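Local coordinates for protein L-ornithine 5-monooxygenase (Pseudomonas aeruginosa, PDB 3S5W) that hydroxylates the side-chain nitrogen of L-ornithine with FAD, NADPH and oxygen, the first step in making the siderophore pyoverdin, at residues Gly74-Ser79 and Pro124-Phe129; Ser211-His216 and Phe243-Asp248; Gln254-Leu259 and Glu364-Val369. One frame throughout, in Å; residues are numbered along the deposited sequence.

Contact 1 (Gly74-Ser79 and Pro124-Phe129); sequences GNTLVS and PCRMEF. With FAD (flavin-adenine dinucleotide), chain C.
R126 reaches T76 with its guanidinium group set against the C6 edge of the flavin, beside the C7M methyl, so that a cationic side chain at once borders the rim of the cofactor and forms a clasp between the loop of 74-79 and the start of helix 126-137. FAD C6 stands over one face of that group, 3.7 Å above its plane and offset toward the rim, while the C7M methyl comes within 3.8 Å of R126 NH1. At the edge the bonding is uneven. NH1 gives a nearly straight bond to T76 OG1 (2.8 Å, 161°), only 10° out of the guanidinium plane; NH2 reaches T76 O weakly. A bend at chi3 (-76°) directs the end of the chain toward T76. The hydroxyl is shared, since T76 OG1 also hydrogen-bonds to the H73 carbonyl oxygen.

Nearer the arginine's backbone, L77 CD2 packs on R126 CB at 3.7 Å, and L77 CB meets M127 CG. R126 NH2 has a second partner, a salt bridge to E241. With T76 and E241 fixing its rotation, the guanidinium turns one face to the flavin's C6 edge, the two planes well inclined, and its positive charge may modestly influence the ring system.

Contact 2 (Ser211-His216 and Phe243-Asp248); sequences SQYLEH and FIDLND
Y213 spans the gap to helix 237-249 alone among the residues of 211-216, and its side chain can be read outward like a strut. CB leaves the first turn of helix 213-217 in the direction of the other segment, and a chi1 of 176° sends CG away from the backbone N, extending the ring across a separation of 10.3 Å between Y213 CA and D245 CA. Farther along, CE1 is the first ring atom to meet its partner, with D245 OD2 at 3.2 Å. CZ follows, within 3.4 Å of the same D245 OD2 and 4.4 Å from L246 CD2. At the tip, OH donates a hydrogen bond to D245 OD2 (2.7 Å). The carboxylate accepts through its anti lone pair, and its plane is turned 70° from that of the ring, while OD2 itself lies near the ring plane.

The acceptor belongs to the helix that follows strand 228-233 in the NADP-binding, Rossmann-type part of the enzyme; that strand, the helix and strand 253-258 form a beta-alpha-beta unit. L246, the next residue along the helix, brings CD2 to 3.5 Å from Y213 OH, so an apolar methyl flanks the buried phenol oxygen. L246 also packs against strands 228-233 and 253-258, carrying the contact down to the sheet. V78 touches both Y213 and D245 from outside the pair. On the near helix, H216 ND1 bonds to Q212 O at the N-cap (3.3 Å), with the carbonyl oxygen in the imidazole plane.

Contact 3 (Gln254-Leu259 and Glu364-Val369); sequences QADMIL and ETYDAV
D256 and Y366 meet with their side chains crossing at about a right angle, across one face of the five-stranded parallel sheet of the Rossmann-type NADP-binding domain. D256 lies on strand 253-258 of that sheet, whereas Y366 closes strand 361-366, an outer strand of a three-stranded antiparallel sheet, just before the chain passes through D367 into strand 368-371 of the parallel one. Between these two segments the contact is made by side chains, with the tyrosine ring lying between the strands.

The flat groups are almost perpendicular, the carboxylate plane standing 83° from the ring. Because D256 OD2 lies in the plane of the ring, at its edge, the acid addresses the phenol end; elsewhere Y366 packs on A231 of the parallel sheet and on L351 and L353 of strand 348-355. Y366 OH donates to D256 OD2 over 2.7 Å, arriving on the anti side but 34° out of the carboxylate plane. The aspartate chi1 of -69° sets CG beside its own backbone N, from where the carboxylate reaches up to the hydroxyl. OD2 has a further partner in R334, which forms a salt bridge with it; this buried oxygen is thus gripped by a neutral donor and a cation, an environment likely to favour the ionised acid, although the nearby E364 carboxylate, with OE1 5.5 Å from D256 OD2, would partly oppose this.

Two residues on, I258 points the same way out of the strand, as expected for positions i and i+2. It approaches Y366 from the opposite direction, and the meeting is oblique to the ring. Its terminal CD1 methyl stops 3.8 Å from Y366 OH and 4.2 Å from Y366 CZ.

Followed from the N terminus, the three contacts close in series: none nests in another and none crosses. Contact 1 closes a 44-residue excursion containing helices 103-109 and 113-119, beside the flavin. Contact 2 then closes a shorter span of 26 residues, including strand 228-233, and contact 3 a long one of 104, bringing the antiparallel sheet back onto the parallel one. Neighbours touch directly. Between contacts 1 and 2, N75 O lies 3.0 Å from L214 N, a probable hydrogen bond; between contacts 2 and 3, F243 CD1 packs 3.6 Å from M257 CG. Contacts 1 and 3 stay about 12 Å apart at their nearest atoms; contact 2, which touches both, lies between the flavin site and the NADP-binding sheet.

Contact 1 (Gly74-Ser79 and Pro124-Phe129)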
# COMPACT_ATOMS: atom_id res chain seq x y z
N GLY A 74 -1.71 -8.61 -4.82
CA GLY A 74 -1.71 -9.55 -5.94
C GLY A 74 -2.90 -9.38 -6.84
O GLY A 74 -2.81 -9.63 -8.05
N ASN A 75 -4.03 -8.93 -6.28
CA ASN A 75 -5.23 -8.72 -7.12
C ASN A 75 -5.20 -7.43 -7.97
O ASN A 75 -6.14 -7.16 -8.72
CB ASN A 75 -6.53 -8.90 -6.31
CG ASN A 75 -6.76 -10.36 -5.92
OD1 ASN A 75 -6.42 -11.26 -6.68
ND2 ASN A 75 -7.33 -10.60 -4.75
N THR A 76 -4.09 -6.70 -7.90
CA THR A 76 -3.91 -5.51 -8.76
C THR A 76 -2.86 -5.74 -9.85
O THR A 76 -2.56 -4.81 -10.61
CB THR A 76 -3.50 -4.25 -7.97
OG1 THR A 76 -2.15 -4.39 -7.44
CG2 THR A 76 -4.50 -3.95 -6.84
N LEU A 77 -2.32 -6.96 -9.91
CA LEU A 77 -1.17 -7.22 -10.81
C LEU A 77 -1.64 -7.49 -12.24
O LEU A 77 -1.50 -8.61 -12.77
CB LEU A 77 -0.27 -8.34 -10.26
CG LEU A 77 0.37 -8.06 -8.89
CD1 LEU A 77 1.07 -9.31 -8.28
CD2 LEU A 77 1.39 -6.91 -9.04
N VAL A 78 -2.20 -6.46 -12.86
CA VAL A 78 -2.68 -6.58 -14.23
C VAL A 78 -1.49 -6.50 -15.17
O VAL A 78 -0.38 -6.08 -14.77
CB VAL A 78 -3.76 -5.51 -14.60
CG1 VAL A 78 -4.97 -5.64 -13.68
CG2 VAL A 78 -3.20 -4.09 -14.48
N SER A 79 -1.72 -6.91 -16.40
CA SER A 79 -0.67 -6.97 -17.43
C SER A 79 0.07 -5.61 -17.57
O SER A 79 1.30 -5.58 -17.59
CB SER A 79 -1.28 -7.46 -18.75
OG SER A 79 -0.37 -7.29 -19.79
N PRO A 124 10.76 -2.02 -13.44
CA PRO A 124 10.23 -3.35 -13.76
C PRO A 124 8.71 -3.38 -13.61
O PRO A 124 8.14 -2.50 -12.97
CB PRO A 124 10.88 -4.26 -12.70
CG PRO A 124 11.19 -3.37 -11.59
CD PRO A 124 11.54 -2.03 -12.19
N CYS A 125 8.07 -4.37 -14.20
CA CYS A 125 6.65 -4.58 -14.01
C CYS A 125 6.42 -4.93 -12.52
O CYS A 125 7.31 -5.51 -11.86
CB CYS A 125 6.16 -5.71 -14.91
SG CYS A 125 6.26 -5.23 -16.67
N ARG A 126 5.25 -4.56 -11.99
CA ARG A 126 4.94 -4.92 -10.59
C ARG A 126 4.91 -6.46 -10.37
O ARG A 126 5.20 -6.94 -9.27
CB ARG A 126 3.66 -4.24 -10.10
CG ARG A 126 3.88 -2.74 -9.87
CD ARG A 126 2.78 -2.14 -8.97
NE ARG A 126 1.53 -1.96 -9.71
CZ ARG A 126 0.37 -2.56 -9.45
NH1 ARG A 126 0.24 -3.42 -8.45
NH2 ARG A 126 -0.69 -2.29 -10.21
N MET A 127 4.60 -7.22 -11.42
CA MET A 127 4.63 -8.69 -11.31
C MET A 127 6.07 -9.16 -11.04
O MET A 127 6.29 -10.10 -10.29
CB MET A 127 4.10 -9.41 -12.57
CG MET A 127 2.62 -9.19 -12.89
SD MET A 127 1.99 -10.23 -14.28
CE MET A 127 1.26 -11.61 -13.37
N GLU A 128 7.05 -8.51 -11.66
CA GLU A 128 8.46 -8.88 -11.37
C GLU A 128 8.86 -8.43 -9.97
O GLU A 128 9.57 -9.13 -9.27
CB GLU A 128 9.43 -8.32 -12.42
CG GLU A 128 10.88 -8.85 -12.23
CD GLU A 128 11.85 -8.41 -13.33
OE1 GLU A 128 11.60 -7.38 -14.00
OE2 GLU A 128 12.87 -9.09 -13.54
N PHE A 129 8.41 -7.25 -9.55
CA PHE A 129 8.77 -6.84 -8.20
C PHE A 129 8.11 -7.76 -7.15
O PHE A 129 8.68 -7.99 -6.11
CB PHE A 129 8.40 -5.39 -7.95
CG PHE A 129 9.15 -4.78 -6.80
CD1 PHE A 129 10.48 -4.38 -6.97
CD2 PHE A 129 8.55 -4.60 -5.58
CE1 PHE A 129 11.19 -3.80 -5.91
CE2 PHE A 129 9.26 -4.02 -4.51
CZ PHE A 129 10.58 -3.62 -4.68
PA FAD C . 1.76 -3.86 2.61
O1A FAD C . 0.38 -3.38 2.38
O2A FAD C . 2.58 -4.16 1.34
O5B FAD C . 1.74 -5.21 3.51
C5B FAD C . 0.88 -5.28 4.63
C4B FAD C . 0.79 -6.77 4.94
O4B FAD C . 0.06 -6.89 6.13
C3B FAD C . -0.00 -7.50 3.87
O3B FAD C . 0.79 -8.54 3.31
C2B FAD C . -1.24 -8.05 4.60
O2B FAD C . -1.54 -9.38 4.22
C1B FAD C . -0.78 -8.03 6.03
N9A FAD C . -1.83 -7.81 7.02
C8A FAD C . -2.77 -6.79 7.07
N7A FAD C . -3.48 -6.94 8.22
C5A FAD C . -2.98 -8.02 8.89
C6A FAD C . -3.33 -8.61 10.11
N6A FAD C . -4.16 -7.98 10.96
N1A FAD C . -2.62 -9.73 10.52
C2A FAD C . -1.57 -10.26 9.78
N3A FAD C . -1.22 -9.67 8.57
C4A FAD C . -1.93 -8.57 8.15
N1 FAD C . 4.88 1.98 -3.56
C2 FAD C . 6.00 2.30 -4.32
O2 FAD C . 6.97 2.81 -3.80
N3 FAD C . 6.03 2.03 -5.67
C4 FAD C . 4.97 1.44 -6.31
O4 FAD C . 5.06 1.18 -7.52
C4X FAD C . 3.82 1.13 -5.55
N5 FAD C . 2.72 0.54 -6.17
C5X FAD C . 1.59 0.25 -5.42
C6 FAD C . 0.49 -0.34 -6.06
C7 FAD C . -0.66 -0.65 -5.34
C7M FAD C . -1.81 -1.27 -6.09
C8 FAD C . -0.71 -0.34 -3.99
C8M FAD C . -1.92 -0.64 -3.15
C9 FAD C . 0.37 0.24 -3.35
C9A FAD C . 1.55 0.53 -4.05
N10 FAD C . 2.66 1.12 -3.42
C10 FAD C . 3.78 1.43 -4.18
C1' FAD C . 2.65 1.50 -1.97
C2' FAD C . 2.74 0.30 -1.00
O2' FAD C . 2.09 0.78 0.18
C3' FAD C . 4.20 -0.02 -0.71
O3' FAD C . 4.93 -0.33 -1.92
C4' FAD C . 4.34 -1.24 0.23
O4' FAD C . 3.52 -2.30 -0.25
C5' FAD C . 4.07 -0.94 1.73
O5' FAD C . 4.58 -2.03 2.47
P FAD C . 3.97 -2.49 3.90
O1P FAD C . 4.70 -3.77 4.24
O2P FAD C . 4.11 -1.32 4.83
O3P FAD C . 2.43 -2.77 3.57

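Contact 2 (Ser211-His216 and Phe243-Asp248)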
# COMPACT_ATOMS: atom_id res chain seq x y z
N SER A 211 -8.47 -2.90 -5.23
CA SER A 211 -7.60 -3.87 -4.53
C SER A 211 -8.04 -5.33 -4.75
O SER A 211 -7.23 -6.23 -4.56
CB SER A 211 -7.53 -3.56 -3.01
OG SER A 211 -8.85 -3.68 -2.45
N GLN A 212 -9.30 -5.55 -5.16
CA GLN A 212 -9.80 -6.90 -5.47
C GLN A 212 -10.06 -7.14 -6.96
O GLN A 212 -10.79 -8.07 -7.35
CB GLN A 212 -11.06 -7.19 -4.63
CG GLN A 212 -10.71 -7.37 -3.15
CD GLN A 212 -9.92 -8.65 -2.89
OE1 GLN A 212 -8.71 -8.61 -2.68
NE2 GLN A 212 -10.61 -9.81 -2.95
N TYR A 213 -9.45 -6.32 -7.81
CA TYR A 213 -9.81 -6.29 -9.24
C TYR A 213 -9.77 -7.68 -9.91
O TYR A 213 -10.74 -8.12 -10.52
CB TYR A 213 -8.87 -5.30 -9.97
CG TYR A 213 -9.06 -5.23 -11.45
CD1 TYR A 213 -8.31 -6.07 -12.31
CD2 TYR A 213 -9.98 -4.33 -12.02
CE1 TYR A 213 -8.49 -6.02 -13.71
CE2 TYR A 213 -10.16 -4.26 -13.42
CZ TYR A 213 -9.40 -5.10 -14.25
OH TYR A 213 -9.56 -5.06 -15.61
N LEU A 214 -8.64 -8.37 -9.78
CA LEU A 214 -8.43 -9.63 -10.52
C LEU A 214 -9.36 -10.74 -10.04
O LEU A 214 -9.80 -11.59 -10.82
CB LEU A 214 -6.96 -10.06 -10.45
CG LEU A 214 -6.03 -9.38 -11.48
CD1 LEU A 214 -4.57 -9.79 -11.25
CD2 LEU A 214 -6.44 -9.64 -12.93
N GLU A 215 -9.72 -10.68 -8.76
CA GLU A 215 -10.64 -11.64 -8.15
C GLU A 215 -12.06 -11.55 -8.75
O GLU A 215 -12.72 -12.57 -8.97
CB GLU A 215 -10.68 -11.45 -6.63
CG GLU A 215 -11.62 -12.43 -5.90
CD GLU A 215 -10.98 -13.81 -5.70
OE1 GLU A 215 -10.13 -14.22 -6.54
OE2 GLU A 215 -11.31 -14.46 -4.68
N HIS A 216 -12.52 -10.34 -9.04
CA HIS A 216 -13.86 -10.12 -9.57
C HIS A 216 -13.91 -10.16 -11.07
O HIS A 216 -14.94 -10.53 -11.63
CB HIS A 216 -14.43 -8.79 -9.12
CG HIS A 216 -14.84 -8.80 -7.69
ND1 HIS A 216 -13.97 -8.51 -6.67
CD2 HIS A 216 -16.03 -9.08 -7.12
CE1 HIS A 216 -14.60 -8.62 -5.52
NE2 HIS A 216 -15.86 -8.95 -5.76
N PHE A 243 -8.79 1.12 -16.13
CA PHE A 243 -9.31 1.46 -17.44
C PHE A 243 -8.55 0.81 -18.59
O PHE A 243 -9.15 0.32 -19.53
CB PHE A 243 -9.30 2.98 -17.66
CG PHE A 243 -9.82 3.38 -19.01
CD1 PHE A 243 -11.21 3.42 -19.24
CD2 PHE A 243 -8.95 3.73 -20.05
CE1 PHE A 243 -11.71 3.79 -20.51
CE2 PHE A 243 -9.42 4.09 -21.31
CZ PHE A 243 -10.83 4.13 -21.54
N ILE A 244 -7.22 0.87 -18.54
CA ILE A 244 -6.43 0.37 -19.67
C ILE A 244 -6.56 -1.17 -19.73
O ILE A 244 -6.66 -1.77 -20.84
CB ILE A 244 -4.95 0.85 -19.50
CG1 ILE A 244 -4.82 2.29 -20.01
CG2 ILE A 244 -3.95 -0.10 -20.19
CD1 ILE A 244 -5.21 2.52 -21.53
N ASP A 245 -6.58 -1.82 -18.57
CA ASP A 245 -6.83 -3.26 -18.59
C ASP A 245 -8.18 -3.65 -19.22
O ASP A 245 -8.25 -4.56 -20.05
CB ASP A 245 -6.72 -3.87 -17.20
CG ASP A 245 -6.52 -5.37 -17.28
OD1 ASP A 245 -5.50 -5.79 -17.86
OD2 ASP A 245 -7.36 -6.11 -16.75
N LEU A 246 -9.27 -2.97 -18.82
CA LEU A 246 -10.56 -3.21 -19.47
C LEU A 246 -10.47 -2.97 -20.97
O LEU A 246 -10.93 -3.81 -21.78
CB LEU A 246 -11.70 -2.38 -18.85
CG LEU A 246 -11.97 -2.77 -17.38
CD1 LEU A 246 -12.97 -1.80 -16.76
CD2 LEU A 246 -12.51 -4.19 -17.29
N ASN A 247 -9.88 -1.83 -21.35
CA ASN A 247 -9.79 -1.50 -22.78
C ASN A 247 -9.05 -2.59 -23.58
O ASN A 247 -9.50 -3.00 -24.68
CB ASN A 247 -9.03 -0.19 -22.97
CG ASN A 247 -8.90 0.21 -24.45
OD1 ASN A 247 -9.89 0.58 -25.08
ND2 ASN A 247 -7.68 0.13 -25.00
N ASP A 248 -7.91 -3.02 -23.02
CA ASP A 248 -7.00 -3.92 -23.72
C ASP A 248 -7.46 -5.39 -23.69
O ASP A 248 -7.24 -6.10 -24.65
CB ASP A 248 -5.56 -3.83 -23.17
CG ASP A 248 -4.87 -2.50 -23.49
OD1 ASP A 248 -5.43 -1.68 -24.25
OD2 ASP A 248 -3.75 -2.27 -22.97

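Contact 3 (Gln254-Leu259 and Glu364-Val369)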
# COMPACT_ATOMS: atom_id res chain seq x y z
N GLN A 254 -17.65 -1.90 -22.11
CA GLN A 254 -17.68 -0.44 -22.26
C GLN A 254 -17.40 0.20 -20.90
O GLN A 254 -18.19 0.01 -19.94
CB GLN A 254 -19.07 0.01 -22.72
CG GLN A 254 -19.44 -0.42 -24.14
CD GLN A 254 -20.77 0.21 -24.51
OE1 GLN A 254 -21.81 -0.37 -24.25
NE2 GLN A 254 -20.74 1.44 -25.04
N ALA A 255 -16.26 0.88 -20.79
CA ALA A 255 -15.82 1.45 -19.51
C ALA A 255 -16.05 2.98 -19.45
O ALA A 255 -15.80 3.70 -20.43
CB ALA A 255 -14.31 1.12 -19.25
N ASP A 256 -16.54 3.45 -18.30
CA ASP A 256 -16.69 4.88 -18.02
C ASP A 256 -15.77 5.24 -16.86
O ASP A 256 -15.91 4.68 -15.77
CB ASP A 256 -18.13 5.24 -17.59
CG ASP A 256 -19.16 5.11 -18.70
OD1 ASP A 256 -18.86 4.53 -19.78
OD2 ASP A 256 -20.29 5.62 -18.49
N MET A 257 -14.83 6.15 -17.08
CA MET A 257 -14.05 6.66 -15.96
C MET A 257 -14.85 7.80 -15.39
O MET A 257 -15.13 8.80 -16.08
CB MET A 257 -12.68 7.18 -16.38
CG MET A 257 -11.81 6.16 -17.02
SD MET A 257 -10.10 6.73 -17.25
CE MET A 257 -9.49 6.79 -15.57
N ILE A 258 -15.21 7.65 -14.13
CA ILE A 258 -16.03 8.65 -13.46
C ILE A 258 -15.19 9.31 -12.39
O ILE A 258 -14.92 8.72 -11.35
CB ILE A 258 -17.35 8.05 -12.89
CG1 ILE A 258 -18.14 7.35 -14.02
CG2 ILE A 258 -18.18 9.15 -12.14
CD1 ILE A 258 -19.39 6.58 -13.55
N LEU A 259 -14.78 10.56 -12.63
CA LEU A 259 -13.92 11.24 -11.68
C LEU A 259 -14.49 12.63 -11.40
O LEU A 259 -15.03 13.29 -12.32
CB LEU A 259 -12.46 11.33 -12.18
CG LEU A 259 -12.15 12.09 -13.49
CD1 LEU A 259 -10.71 12.59 -13.49
CD2 LEU A 259 -12.41 11.22 -14.73
N GLU A 364 -27.20 6.34 -14.99
CA GLU A 364 -26.64 5.28 -15.84
C GLU A 364 -26.58 3.97 -15.06
O GLU A 364 -26.26 3.97 -13.89
CB GLU A 364 -25.22 5.63 -16.34
CG GLU A 364 -25.08 7.00 -17.06
CD GLU A 364 -25.70 7.06 -18.47
OE1 GLU A 364 -25.73 6.03 -19.19
OE2 GLU A 364 -26.15 8.17 -18.87
N THR A 365 -26.85 2.87 -15.74
CA THR A 365 -26.81 1.55 -15.11
C THR A 365 -25.63 0.72 -15.61
O THR A 365 -25.41 0.61 -16.83
CB THR A 365 -28.15 0.81 -15.32
OG1 THR A 365 -29.20 1.57 -14.71
CG2 THR A 365 -28.14 -0.59 -14.67
N TYR A 366 -24.90 0.13 -14.65
CA TYR A 366 -23.66 -0.60 -14.92
C TYR A 366 -23.79 -2.04 -14.45
O TYR A 366 -24.48 -2.32 -13.47
CB TYR A 366 -22.49 0.08 -14.21
CG TYR A 366 -22.26 1.49 -14.75
CD1 TYR A 366 -21.50 1.71 -15.91
CD2 TYR A 366 -22.82 2.58 -14.12
CE1 TYR A 366 -21.31 3.00 -16.42
CE2 TYR A 366 -22.64 3.86 -14.61
CZ TYR A 366 -21.90 4.08 -15.75
OH TYR A 366 -21.76 5.38 -16.21
N ASP A 367 -23.06 -2.92 -15.13
CA ASP A 367 -22.97 -4.32 -14.79
C ASP A 367 -22.04 -4.51 -13.59
O ASP A 367 -22.21 -5.44 -12.81
CB ASP A 367 -22.48 -5.12 -16.00
CG ASP A 367 -23.51 -5.17 -17.12
OD1 ASP A 367 -23.30 -4.55 -18.19
OD2 ASP A 367 -24.55 -5.81 -16.93
N ALA A 368 -21.06 -3.60 -13.47
CA ALA A 368 -20.09 -3.61 -12.38
C ALA A 368 -19.58 -2.19 -12.11
O ALA A 368 -19.61 -1.31 -13.00
CB ALA A 368 -18.92 -4.58 -12.70
N VAL A 369 -19.18 -1.95 -10.88
CA VAL A 369 -18.58 -0.68 -10.49
C VAL A 369 -17.26 -0.97 -9.74
O VAL A 369 -17.24 -1.63 -8.70
CB VAL A 369 -19.52 0.21 -9.62
CG1 VAL A 369 -18.84 1.51 -9.22
CG2 VAL A 369 -20.89 0.44 -10.31